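Local coordinates for protein uronate isomerase (Caulobacter crescentus, PDB 2Q01) that catalyses the isomerisation of D-glucuronate to D-fructuronate and of D-galacturonate to D-tagaturonate in pentose and glucuronate interconversion, at residues B[193-201]-B[242-253]; B[224-232]-B[267-275]. One frame throughout, in Å; residues are numbered along the deposited sequence.

Both contacts draw on helix 228-244, one at either end of it. Contact 1, residues 193-201 against 242-253, is buried, its centre about 12 Å from the centre of the chain; it takes the last turn of that helix and strand 249-252, next along the chain, and lays them against the end of strand 192-194 and the chain that follows it. Contact 2, 224-232 against 267-275, is partly buried, its centre about 30 Å from the chain's centre, and joins the start of the same helix to helix 264-276. The chemistry follows the place: a single backbone bridge, a salt-bridge network and one aromatic pair inside, an aromatic cluster with a water-bridged glutamate outside. The two do not touch.

Contact 1: residues B[193-201]-B[242-253]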
ATOM      1  N   VAL B 193      20.949  12.233  29.545  1.00 39.16           N
ATOM      2  CA  VAL B 193      19.499  12.164  29.468  1.00 35.26           C
ATOM      3  C   VAL B 193      18.969  13.571  29.206  1.00 40.91           C
ATOM      4  O   VAL B 193      19.126  14.471  30.032  1.00 37.83           O
ATOM      5  CB  VAL B 193      18.872  11.562  30.742  1.00 36.10           C
ATOM      6  CG1 VAL B 193      17.353  11.562  30.640  1.00 35.69           C
ATOM      7  CG2 VAL B 193      19.397  10.140  30.980  1.00 29.97           C
ATOM      8  N   ILE B 194      18.371  13.755  28.035  1.00 45.71           N
ATOM      9  CA  ILE B 194      17.842  15.056  27.632  1.00 46.61           C
ATOM     10  C   ILE B 194      16.328  15.004  27.457  1.00 44.91           C
ATOM     11  O   ILE B 194      15.696  13.978  27.710  1.00 44.99           O
ATOM     12  CB  ILE B 194      18.525  15.600  26.346  1.00 38.53           C
ATOM     13  CG1 ILE B 194      18.362  14.627  25.174  1.00 37.03           C
ATOM     14  CG2 ILE B 194      19.988  15.890  26.615  1.00 43.24           C
ATOM     15  CD1 ILE B 194      18.710  15.227  23.828  1.00 34.75           C
ATOM     16  N   THR B 195      15.755  16.119  27.024  1.00 45.98           N
ATOM     17  CA  THR B 195      14.309  16.233  26.887  1.00 44.35           C
ATOM     18  C   THR B 195      13.895  16.614  25.461  1.00 42.57           C
ATOM     19  O   THR B 195      14.743  16.867  24.604  1.00 37.60           O
ATOM     20  CB  THR B 195      13.730  17.221  27.934  1.00 44.82           C
ATOM     21  OG1 THR B 195      12.312  17.314  27.776  1.00 51.75           O
ATOM     22  CG2 THR B 195      14.357  18.606  27.796  1.00 40.60           C
ATOM     23  N   ALA B 196      12.588  16.612  25.212  1.00 38.05           N
ATOM     24  CA  ALA B 196      12.024  17.081  23.950  1.00 40.15           C
ATOM     25  C   ALA B 196      10.776  17.904  24.244  1.00 38.06           C
ATOM     26  O   ALA B 196      10.021  17.582  25.160  1.00 33.68           O
ATOM     27  CB  ALA B 196      11.693  15.906  23.044  1.00 41.58           C
ATOM     28  N   TYR B 197      10.574  18.966  23.464  1.00 34.36           N
ATOM     29  CA  TYR B 197       9.471  19.907  23.666  1.00 27.79           C
ATOM     30  C   TYR B 197       8.186  19.455  22.974  1.00 29.55           C
ATOM     31  O   TYR B 197       8.100  19.476  21.749  1.00 38.92           O
ATOM     32  CB  TYR B 197       9.884  21.283  23.142  1.00 34.46           C
ATOM     33  CG  TYR B 197       8.953  22.425  23.494  1.00 30.46           C
ATOM     34  CD1 TYR B 197       8.999  23.017  24.755  1.00 31.39           C
ATOM     35  CD2 TYR B 197       8.061  22.942  22.555  1.00 31.45           C
ATOM     36  CE1 TYR B 197       8.174  24.071  25.081  1.00 46.40           C
ATOM     37  CE2 TYR B 197       7.223  24.007  22.872  1.00 39.24           C
ATOM     38  CZ  TYR B 197       7.293  24.564  24.139  1.00 33.14           C
ATOM     39  OH  TYR B 197       6.484  25.607  24.489  1.00 37.78           O
ATOM     40  N   ARG B 198       7.184  19.061  23.757  1.00 36.59           N
ATOM     41  CA  ARG B 198       5.917  18.580  23.200  1.00 32.79           C
ATOM     42  C   ARG B 198       4.729  19.432  23.661  1.00 35.11           C
ATOM     43  O   ARG B 198       4.081  19.101  24.653  1.00 37.38           O
ATOM     44  CB  ARG B 198       5.687  17.121  23.579  1.00 40.73           C
ATOM     45  CG  ARG B 198       4.659  16.413  22.714  1.00 51.36           C
ATOM     46  CD  ARG B 198       4.028  15.254  23.447  1.00 57.40           C
ATOM     47  NE  ARG B 198       3.069  14.546  22.603  1.00 83.97           N
ATOM     48  CZ  ARG B 198       3.332  13.433  21.923  1.00 96.98           C
ATOM     49  NH1 ARG B 198       4.533  12.867  21.982  1.00 98.96           N
ATOM     50  NH2 ARG B 198       2.381  12.878  21.182  1.00100.18           N
ATOM     51  N   PRO B 199       4.420  20.517  22.922  1.00 35.04           N
ATOM     52  CA  PRO B 199       3.418  21.495  23.350  1.00 36.09           C
ATOM     53  C   PRO B 199       1.947  21.114  23.133  1.00 42.05           C
ATOM     54  O   PRO B 199       1.070  21.951  23.346  1.00 42.25           O
ATOM     55  CB  PRO B 199       3.781  22.733  22.529  1.00 34.25           C
ATOM     56  CG  PRO B 199       4.379  22.196  21.290  1.00 41.00           C
ATOM     57  CD  PRO B 199       5.027  20.884  21.630  1.00 31.57           C
ATOM     58  N   ASP B 200       1.692  19.861  22.753  1.00 46.66           N
ATOM     59  CA  ASP B 200       0.363  19.355  22.371  1.00 43.47           C
ATOM     60  C   ASP B 200      -0.810  19.736  23.271  1.00 42.19           C
ATOM     61  O   ASP B 200      -1.896  20.036  22.773  1.00 44.30           O
ATOM     62  CB  ASP B 200       0.399  17.827  22.241  1.00 49.15           C
ATOM     63  CG  ASP B 200       1.216  17.352  21.052  1.00 55.64           C
ATOM     64  OD1 ASP B 200       1.785  18.193  20.315  1.00 50.11           O
ATOM     65  OD2 ASP B 200       1.283  16.122  20.860  1.00 68.98           O
ATOM     66  N   ALA B 201      -0.592  19.717  24.584  1.00 44.22           N
ATOM     67  CA  ALA B 201      -1.661  19.981  25.546  1.00 45.26           C
ATOM     68  C   ALA B 201      -2.084  21.458  25.629  1.00 46.02           C
ATOM     69  O   ALA B 201      -3.215  21.752  26.022  1.00 47.27           O
ATOM     70  CB  ALA B 201      -1.286  19.443  26.918  1.00 43.84           C
ATOM     71  N   PHE B 242      14.023  24.216  27.864  1.00 44.69           N
ATOM     72  CA  PHE B 242      14.228  22.854  27.373  1.00 37.23           C
ATOM     73  C   PHE B 242      15.606  22.702  26.735  1.00 39.24           C
ATOM     74  O   PHE B 242      16.289  21.707  26.965  1.00 46.79           O
ATOM     75  CB  PHE B 242      13.130  22.466  26.381  1.00 26.24           C
ATOM     76  CG  PHE B 242      11.872  21.937  27.024  1.00 26.56           C
ATOM     77  CD1 PHE B 242      11.071  22.750  27.821  1.00 26.02           C
ATOM     78  CD2 PHE B 242      11.467  20.625  26.801  1.00 37.47           C
ATOM     79  CE1 PHE B 242       9.901  22.267  28.400  1.00 30.95           C
ATOM     80  CE2 PHE B 242      10.299  20.129  27.376  1.00 29.03           C
ATOM     81  CZ  PHE B 242       9.518  20.950  28.179  1.00 30.81           C
ATOM     82  N   ILE B 243      15.999  23.697  25.940  1.00 38.28           N
ATOM     83  CA  ILE B 243      17.340  23.797  25.353  1.00 38.78           C
ATOM     84  C   ILE B 243      18.429  23.748  26.428  1.00 43.68           C
ATOM     85  O   ILE B 243      19.410  23.003  26.299  1.00 42.02           O
ATOM     86  CB  ILE B 243      17.472  25.089  24.500  1.00 37.53           C
ATOM     87  CG1 ILE B 243      16.641  24.952  23.228  1.00 36.68           C
ATOM     88  CG2 ILE B 243      18.928  25.386  24.127  1.00 45.22           C
ATOM     89  CD1 ILE B 243      16.215  26.254  22.637  1.00 46.95           C
ATOM     90  N   ASP B 244      18.225  24.524  27.493  1.00 44.47           N
ATOM     91  CA  ASP B 244      19.115  24.544  28.653  1.00 47.60           C
ATOM     92  C   ASP B 244      19.151  23.203  29.391  1.00 49.40           C
ATOM     93  O   ASP B 244      20.125  22.894  30.080  1.00 61.49           O
ATOM     94  CB  ASP B 244      18.712  25.663  29.617  1.00 44.60           C
ATOM     95  CG  ASP B 244      18.949  27.054  29.043  1.00 64.55           C
ATOM     96  OD1 ASP B 244      18.310  28.007  29.536  1.00 84.61           O
ATOM     97  OD2 ASP B 244      19.767  27.200  28.109  1.00 71.29           O
ATOM     98  N   ALA B 245      18.088  22.416  29.236  1.00 51.64           N
ATOM     99  CA  ALA B 245      18.020  21.061  29.778  1.00 47.88           C
ATOM    100  C   ALA B 245      18.544  20.021  28.775  1.00 48.02           C
ATOM    101  O   ALA B 245      18.492  18.813  29.032  1.00 44.05           O
ATOM    102  CB  ALA B 245      16.593  20.734  30.198  1.00 45.22           C
ATOM    103  N   GLY B 246      19.034  20.499  27.633  1.00 41.21           N
ATOM    104  CA  GLY B 246      19.696  19.645  26.655  1.00 45.44           C
ATOM    105  C   GLY B 246      18.911  19.294  25.408  1.00 44.91           C
ATOM    106  O   GLY B 246      19.434  18.600  24.532  1.00 54.04           O
ATOM    107  N   ALA B 247      17.666  19.764  25.322  1.00 42.84           N
ATOM    108  CA  ALA B 247      16.800  19.490  24.170  1.00 38.53           C
ATOM    109  C   ALA B 247      17.354  20.030  22.861  1.00 39.99           C
ATOM    110  O   ALA B 247      17.937  21.116  22.811  1.00 37.94           O
ATOM    111  CB  ALA B 247      15.402  20.032  24.396  1.00 39.30           C
ATOM    112  N   THR B 248      17.182  19.240  21.810  1.00 43.49           N
ATOM    113  CA  THR B 248      17.551  19.637  20.459  1.00 39.86           C
ATOM    114  C   THR B 248      16.342  19.514  19.541  1.00 32.90           C
ATOM    115  O   THR B 248      16.392  19.918  18.377  1.00 39.79           O
ATOM    116  CB  THR B 248      18.692  18.754  19.894  1.00 45.97           C
ATOM    117  OG1 THR B 248      18.277  17.381  19.860  1.00 43.68           O
ATOM    118  CG2 THR B 248      19.970  18.872  20.725  1.00 43.92           C
ATOM    119  N   SER B 249      15.251  18.972  20.080  1.00 36.10           N
ATOM    120  CA  SER B 249      14.079  18.680  19.270  0.50 30.95           C
ATOM    121  C   SER B 249      12.752  19.104  19.895  1.00 31.08           C
ATOM    122  O   SER B 249      12.642  19.289  21.107  1.00 36.89           O
ATOM    123  CB  SER B 249      14.044  17.192  18.912  0.50 33.27           C
ATOM    124  OG  SER B 249      13.048  16.930  17.943  0.50 30.24           O
ATOM    125  N   SER B 250      11.747  19.275  19.042  1.00 26.75           N
ATOM    126  CA  SER B 250      10.377  19.469  19.490  1.00 30.12           C
ATOM    127  C   SER B 250       9.520  18.364  18.867  1.00 31.18           C
ATOM    128  O   SER B 250       9.924  17.741  17.880  1.00 35.35           O
ATOM    129  CB  SER B 250       9.861  20.871  19.147  1.00 30.37           C
ATOM    130  OG  SER B 250       9.289  20.917  17.858  1.00 34.85           O
ATOM    131  N   ASP B 251       8.352  18.109  19.443  1.00 32.49           N
ATOM    132  CA  ASP B 251       7.498  17.008  18.982  1.00 36.58           C
ATOM    133  C   ASP B 251       6.021  17.409  18.944  1.00 41.34           C
ATOM    134  O   ASP B 251       5.526  18.053  19.863  1.00 45.98           O
ATOM    135  CB  ASP B 251       7.705  15.769  19.863  1.00 31.06           C
ATOM    136  CG  ASP B 251       6.930  14.561  19.371  1.00 42.92           C
ATOM    137  OD1 ASP B 251       6.749  14.427  18.142  1.00 56.99           O
ATOM    138  OD2 ASP B 251       6.505  13.739  20.212  1.00 62.97           O
ATOM    139  N   HIS B 252       5.328  17.023  17.871  1.00 40.32           N
ATOM    140  CA  HIS B 252       3.945  17.439  17.634  1.00 27.86           C
ATOM    141  C   HIS B 252       3.056  16.286  17.182  1.00 31.84           C
ATOM    142  O   HIS B 252       3.117  15.859  16.033  1.00 37.76           O
ATOM    143  CB  HIS B 252       3.911  18.588  16.619  1.00 27.35           C
ATOM    144  CG  HIS B 252       4.906  19.664  16.921  1.00 34.34           C
ATOM    145  ND1 HIS B 252       4.653  20.672  17.824  1.00 31.98           N
ATOM    146  CD2 HIS B 252       6.180  19.846  16.503  1.00 42.17           C
ATOM    147  CE1 HIS B 252       5.718  21.447  17.926  1.00 40.23           C
ATOM    148  NE2 HIS B 252       6.659  20.968  17.133  1.00 26.42           N
ATOM    149  N   GLY B 253       2.236  15.785  18.102  1.00 34.14           N
ATOM    150  CA  GLY B 253       1.294  14.707  17.812  1.00 30.47           C
ATOM    151  C   GLY B 253      -0.109  15.233  17.563  1.00 40.37           C
ATOM    152  O   GLY B 253      -0.979  15.148  18.428  1.00 43.95           O
TER
HETATM  153  O   HOH W   1      18.994  17.363  31.095  1.00 31.56           O
HETATM  154  O   HOH W   2      15.624  16.840  22.108  1.00 43.75           O
HETATM  155  O   HOH W   3       3.848  11.756  19.192  1.00 57.28           O
HETATM  156  O   HOH W   4       1.975  20.727  18.900  1.00 41.60           O
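Tyr197 and Ser250 form a single parallel bridge: Tyr197 N donates an almost straight bond to Ser249 O (3.2 Å, 175°), and Tyr197 O takes the N-H of Asp251 at 2.7 Å. Arg198 comes next, with CG anti to its own N (chi1 -162°) and the chain extended as far as NE. Its CB lies 3.8 Å from Asp251 O and CG passes closer to that same oxygen; NE makes a weak bond to Asp200 OD2, and at the tip NH1 reaches Asp251 OD2 at 2.8 Å in a salt bridge, guanidinium and carboxylate planes nearly perpendicular. NH2 lies near Gly253 CA and bonds weakly to a water. Asp200 OD2 does double duty, also receiving Gly253 N on its syn side at 2.9 Å, while OD1 shares a water with His252 ND1. Were Asp200 an alanine, Arg198 NE would probably lose its carboxylate mate and Gly253 N its acceptor, leaving the guanidinium held from the Asp251 side alone among the partners described here. Toward the other end, the edge of Tyr197 meets the face of Phe242 in a T-shaped pair, CD1 standing over the ring centre with planes at 85°. Thr195 OG1 meets the same phenyl ring at CE2 and CG2 at CD2. Beyond it, Gly246 closes helix 228-244 in a Schellman motif; Ile194 CG2 packs against its carbonyl O at 3.5 Å. The whole joins two neighbouring strands of the TIM-barrel-like fold through a beta-alpha-beta connection: 192-194 lies parallel beside strand 165-169, 249-252 lies beside strand 305-308, Asp251 OD1 bonds His309, and Tyr197 packs on Met295 of helix 281-302.

Contact 2: residues B[224-232]-B[267-275]; sequences DVYSWKSYL and AEALFNSLV
This is a helix-to-helix packing contact on the periphery of the TIM-barrel-like fold, built on an aromatic cluster of Trp228, Tyr231 and Phe271. The first turn of helix 228-244 and the loop before it meet helix 264-276 almost at a right angle, the short axes crossing at 93° and approaching to 10.7 Å. Phe271 is the centrepiece. With CG anti to its backbone N (chi1 178°), its ring reaches across to the start of the other helix, where CE1 comes within 3.4 Å of Trp228 N and CZ lies beside Val225 O at the ring's edge. One face of this phenyl carries Trp228 CE3, 3.5 Å from Phe271 CG, and the opposite face is covered by Val275 CG2 from its own helix. Tyr231 contributes its ring face, with Phe271 CE2 over the centre; the two planes are 37° apart, an oblique pairing. The hydroxyl of Tyr231 bonds Val202 O and His235. Trp228 is held between Leu232 CD1 on one face and the backbone of helix 264-276 at Glu268 on the other, while its CZ2 touches Ala267 CB at 3.7 Å; Phe287 of helix 281-302 also packs on this indole. At the rim, Val275 CG1 rests on Tyr226 CB. The polar side is handled by water: Glu268 OE2 accepts from two waters, each at 2.7 Å from that oxygen, one taking the Lys229 N-H and the other the N-H of Trp228 and Asn272 ND2.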
ATOM      1  N   ASP B 224       1.138  35.883  30.858  1.00 63.27           N
ATOM      2  CA  ASP B 224      -0.293  35.906  30.567  1.00 61.73           C
ATOM      3  C   ASP B 224      -0.534  35.011  29.356  1.00 54.63           C
ATOM      4  O   ASP B 224      -0.372  35.413  28.205  1.00 51.94           O
ATOM      5  CB  ASP B 224      -0.815  37.331  30.333  1.00 64.32           C
ATOM      6  CG  ASP B 224      -2.337  37.387  30.161  1.00 68.53           C
ATOM      7  OD1 ASP B 224      -3.041  36.451  30.605  1.00 62.56           O
ATOM      8  OD2 ASP B 224      -2.832  38.378  29.584  1.00 70.86           O
ATOM      9  N   VAL B 225      -0.934  33.788  29.658  1.00 51.47           N
ATOM     10  CA  VAL B 225      -1.005  32.702  28.698  1.00 45.97           C
ATOM     11  C   VAL B 225      -2.303  32.714  27.872  1.00 46.47           C
ATOM     12  O   VAL B 225      -2.375  32.141  26.777  1.00 49.49           O
ATOM     13  CB  VAL B 225      -0.718  31.374  29.455  1.00 42.75           C
ATOM     14  CG1 VAL B 225      -1.754  30.317  29.215  1.00 38.04           C
ATOM     15  CG2 VAL B 225       0.663  30.901  29.139  1.00 27.32           C
ATOM     16  N   TYR B 226      -3.304  33.423  28.387  1.00 46.39           N
ATOM     17  CA  TYR B 226      -4.600  33.557  27.726  1.00 43.90           C
ATOM     18  C   TYR B 226      -4.677  34.826  26.861  1.00 38.07           C
ATOM     19  O   TYR B 226      -5.763  35.311  26.552  1.00 49.36           O
ATOM     20  CB  TYR B 226      -5.734  33.528  28.758  1.00 37.33           C
ATOM     21  CG  TYR B 226      -5.678  32.349  29.716  1.00 47.52           C
ATOM     22  CD1 TYR B 226      -6.170  31.097  29.348  1.00 43.07           C
ATOM     23  CD2 TYR B 226      -5.139  32.491  30.997  1.00 56.74           C
ATOM     24  CE1 TYR B 226      -6.124  30.017  30.228  1.00 54.25           C
ATOM     25  CE2 TYR B 226      -5.082  31.420  31.881  1.00 58.92           C
ATOM     26  CZ  TYR B 226      -5.577  30.187  31.491  1.00 57.53           C
ATOM     27  OH  TYR B 226      -5.524  29.129  32.372  1.00 52.66           O
ATOM     28  N   SER B 227      -3.516  35.347  26.479  1.00 40.04           N
ATOM     29  CA  SER B 227      -3.404  36.481  25.554  1.00 43.84           C
ATOM     30  C   SER B 227      -2.275  36.181  24.568  1.00 40.95           C
ATOM     31  O   SER B 227      -1.218  35.688  24.964  1.00 48.88           O
ATOM     32  CB  SER B 227      -3.144  37.782  26.319  1.00 38.27           C
ATOM     33  OG  SER B 227      -2.613  38.784  25.475  1.00 59.93           O
ATOM     34  N   TRP B 228      -2.509  36.493  23.296  1.00 39.70           N
ATOM     35  CA  TRP B 228      -1.736  35.941  22.168  1.00 42.44           C
ATOM     36  C   TRP B 228      -0.221  36.143  22.164  1.00 45.36           C
ATOM     37  O   TRP B 228       0.529  35.165  22.163  1.00 49.61           O
ATOM     38  CB  TRP B 228      -2.345  36.388  20.836  1.00 32.14           C
ATOM     39  CG  TRP B 228      -1.606  35.929  19.604  1.00 34.67           C
ATOM     40  CD1 TRP B 228      -1.039  36.727  18.650  1.00 38.35           C
ATOM     41  CD2 TRP B 228      -1.368  34.575  19.184  1.00 34.04           C
ATOM     42  NE1 TRP B 228      -0.467  35.959  17.664  1.00 39.07           N
ATOM     43  CE2 TRP B 228      -0.655  34.636  17.966  1.00 38.95           C
ATOM     44  CE3 TRP B 228      -1.688  33.317  19.717  1.00 31.70           C
ATOM     45  CZ2 TRP B 228      -0.256  33.486  17.272  1.00 34.76           C
ATOM     46  CZ3 TRP B 228      -1.289  32.179  19.031  1.00 33.27           C
ATOM     47  CH2 TRP B 228      -0.583  32.271  17.817  1.00 34.15           C
ATOM     48  N   LYS B 229       0.221  37.396  22.165  1.00 43.73           N
ATOM     49  CA  LYS B 229       1.645  37.701  22.069  1.00 45.40           C
ATOM     50  C   LYS B 229       2.450  37.181  23.256  1.00 45.69           C
ATOM     51  O   LYS B 229       3.633  36.851  23.112  1.00 43.49           O
ATOM     52  CB  LYS B 229       1.872  39.203  21.855  1.00 49.16           C
ATOM     53  CG  LYS B 229       1.916  39.602  20.373  1.00 66.35           C
ATOM     54  CD  LYS B 229       1.670  41.095  20.162  1.00 86.36           C
ATOM     55  CE  LYS B 229       0.176  41.423  20.111  1.00 82.13           C
ATOM     56  NZ  LYS B 229      -0.077  42.885  20.018  1.00 64.02           N
ATOM     57  N   SER B 230       1.803  37.087  24.416  1.00 36.72           N
ATOM     58  CA  SER B 230       2.463  36.552  25.606  1.00 39.30           C
ATOM     59  C   SER B 230       2.258  35.042  25.788  1.00 37.55           C
ATOM     60  O   SER B 230       2.895  34.428  26.645  1.00 43.87           O
ATOM     61  CB  SER B 230       2.056  37.333  26.860  1.00 36.65           C
ATOM     62  OG  SER B 230       0.656  37.328  27.044  1.00 36.89           O
ATOM     63  N   TYR B 231       1.366  34.458  24.992  1.00 40.21           N
ATOM     64  CA  TYR B 231       1.245  33.004  24.879  1.00 33.02           C
ATOM     65  C   TYR B 231       2.428  32.516  24.050  1.00 40.94           C
ATOM     66  O   TYR B 231       3.037  31.482  24.345  1.00 48.16           O
ATOM     67  CB  TYR B 231      -0.087  32.632  24.221  1.00 30.99           C
ATOM     68  CG  TYR B 231      -0.205  31.202  23.727  1.00 23.88           C
ATOM     69  CD1 TYR B 231      -0.579  30.170  24.594  1.00 23.40           C
ATOM     70  CD2 TYR B 231       0.022  30.887  22.385  1.00 27.74           C
ATOM     71  CE1 TYR B 231      -0.702  28.865  24.141  1.00 33.34           C
ATOM     72  CE2 TYR B 231      -0.090  29.583  21.924  1.00 26.96           C
ATOM     73  CZ  TYR B 231      -0.457  28.580  22.804  1.00 27.08           C
ATOM     74  OH  TYR B 231      -0.572  27.291  22.348  1.00 37.79           O
ATOM     75  N   LEU B 232       2.748  33.285  23.014  1.00 40.53           N
ATOM     76  CA  LEU B 232       3.906  33.032  22.176  1.00 40.11           C
ATOM     77  C   LEU B 232       5.219  33.257  22.920  1.00 44.02           C
ATOM     78  O   LEU B 232       6.170  32.493  22.733  1.00 50.09           O
ATOM     79  CB  LEU B 232       3.851  33.886  20.909  1.00 32.27           C
ATOM     80  CG  LEU B 232       2.782  33.531  19.875  1.00 32.23           C
ATOM     81  CD1 LEU B 232       2.999  34.348  18.619  1.00 37.85           C
ATOM     82  CD2 LEU B 232       2.800  32.041  19.561  1.00 37.58           C
ATOM     83  N   ALA B 267      -4.345  35.135  13.366  1.00 34.32           N
ATOM     84  CA  ALA B 267      -3.932  34.160  14.366  1.00 26.40           C
ATOM     85  C   ALA B 267      -4.428  34.547  15.751  1.00 26.43           C
ATOM     86  O   ALA B 267      -4.885  33.694  16.512  1.00 37.03           O
ATOM     87  CB  ALA B 267      -2.407  34.014  14.355  1.00 24.51           C
ATOM     88  N   GLU B 268      -4.337  35.838  16.069  1.00 31.82           N
ATOM     89  CA  GLU B 268      -4.830  36.377  17.337  1.00 31.32           C
ATOM     90  C   GLU B 268      -6.351  36.258  17.444  1.00 36.96           C
ATOM     91  O   GLU B 268      -6.874  35.859  18.491  1.00 46.02           O
ATOM     92  CB  GLU B 268      -4.378  37.834  17.511  1.00 33.30           C
ATOM     93  CG  GLU B 268      -4.785  38.465  18.841  1.00 24.57           C
ATOM     94  CD  GLU B 268      -3.799  39.510  19.343  1.00 48.56           C
ATOM     95  OE1 GLU B 268      -3.057  40.101  18.521  1.00 50.60           O
ATOM     96  OE2 GLU B 268      -3.778  39.742  20.575  1.00 37.66           O
ATOM     97  N   ALA B 269      -7.044  36.590  16.351  1.00 30.50           N
ATOM     98  CA  ALA B 269      -8.495  36.438  16.246  1.00 26.12           C
ATOM     99  C   ALA B 269      -8.944  35.024  16.561  1.00 34.56           C
ATOM    100  O   ALA B 269      -9.849  34.830  17.369  1.00 39.11           O
ATOM    101  CB  ALA B 269      -8.974  36.836  14.853  1.00 27.67           C
ATOM    102  N   LEU B 270      -8.297  34.052  15.919  1.00 32.09           N
ATOM    103  CA  LEU B 270      -8.605  32.632  16.095  1.00 41.28           C
ATOM    104  C   LEU B 270      -8.297  32.158  17.512  1.00 40.36           C
ATOM    105  O   LEU B 270      -9.075  31.406  18.102  1.00 48.67           O
ATOM    106  CB  LEU B 270      -7.825  31.800  15.073  1.00 35.98           C
ATOM    107  CG  LEU B 270      -7.843  30.275  15.146  1.00 31.66           C
ATOM    108  CD1 LEU B 270      -9.222  29.747  14.854  1.00 33.44           C
ATOM    109  CD2 LEU B 270      -6.841  29.738  14.153  1.00 38.41           C
ATOM    110  N   PHE B 271      -7.163  32.614  18.041  1.00 38.90           N
ATOM    111  CA  PHE B 271      -6.745  32.325  19.410  1.00 38.07           C
ATOM    112  C   PHE B 271      -7.784  32.813  20.421  1.00 44.27           C
ATOM    113  O   PHE B 271      -8.180  32.062  21.317  1.00 49.92           O
ATOM    114  CB  PHE B 271      -5.373  32.960  19.680  1.00 38.68           C
ATOM    115  CG  PHE B 271      -4.864  32.757  21.078  1.00 36.30           C
ATOM    116  CD1 PHE B 271      -4.799  33.820  21.969  1.00 33.82           C
ATOM    117  CD2 PHE B 271      -4.437  31.505  21.501  1.00 35.15           C
ATOM    118  CE1 PHE B 271      -4.334  33.632  23.270  1.00 29.65           C
ATOM    119  CE2 PHE B 271      -3.970  31.311  22.793  1.00 20.41           C
ATOM    120  CZ  PHE B 271      -3.910  32.376  23.677  1.00 36.59           C
ATOM    121  N   ASN B 272      -8.230  34.059  20.253  1.00 40.59           N
ATOM    122  CA  ASN B 272      -9.228  34.670  21.136  1.00 38.62           C
ATOM    123  C   ASN B 272     -10.571  33.942  21.172  1.00 40.74           C
ATOM    124  O   ASN B 272     -11.163  33.804  22.240  1.00 43.10           O
ATOM    125  CB  ASN B 272      -9.444  36.139  20.777  1.00 43.17           C
ATOM    126  CG  ASN B 272      -8.253  37.015  21.131  1.00 47.41           C
ATOM    127  OD1 ASN B 272      -8.151  38.142  20.652  1.00 42.42           O
ATOM    128  ND2 ASN B 272      -7.347  36.502  21.967  1.00 37.84           N
ATOM    129  N   SER B 273     -11.029  33.463  20.014  1.00 38.59           N
ATOM    130  CA  SER B 273     -12.267  32.687  19.912  1.00 35.29           C
ATOM    131  C   SER B 273     -12.210  31.414  20.739  1.00 42.21           C
ATOM    132  O   SER B 273     -13.195  31.044  21.377  1.00 48.04           O
ATOM    133  CB  SER B 273     -12.553  32.305  18.463  1.00 40.21           C
ATOM    134  OG  SER B 273     -12.504  33.431  17.607  1.00 63.31           O
ATOM    135  N   LEU B 274     -11.056  30.749  20.722  1.00 38.19           N
ATOM    136  CA  LEU B 274     -10.903  29.460  21.389  1.00 38.04           C
ATOM    137  C   LEU B 274     -10.738  29.621  22.891  1.00 36.04           C
ATOM    138  O   LEU B 274     -11.310  28.850  23.665  1.00 49.59           O
ATOM    139  CB  LEU B 274      -9.741  28.669  20.784  1.00 38.60           C
ATOM    140  CG  LEU B 274      -9.905  28.274  19.312  1.00 27.71           C
ATOM    141  CD1 LEU B 274      -8.566  28.037  18.698  1.00 20.15           C
ATOM    142  CD2 LEU B 274     -10.763  27.038  19.159  1.00 25.02           C
ATOM    143  N   VAL B 275      -9.960  30.627  23.289  1.00 43.28           N
ATOM    144  CA  VAL B 275      -9.807  31.029  24.698  1.00 49.77           C
ATOM    145  C   VAL B 275     -11.150  31.416  25.340  1.00 49.32           C
ATOM    146  O   VAL B 275     -11.426  31.024  26.480  1.00 53.88           O
ATOM    147  CB  VAL B 275      -8.753  32.170  24.844  1.00 44.33           C
ATOM    148  CG1 VAL B 275      -8.790  32.800  26.221  1.00 43.82           C
ATOM    149  CG2 VAL B 275      -7.366  31.633  24.573  1.00 52.51           C
TER
HETATM  150  O   HOH W   5      -1.750  39.607  22.368  1.00 38.38           O
HETATM  151  O   HOH W   6      -4.813  38.280  22.614  1.00 33.27           O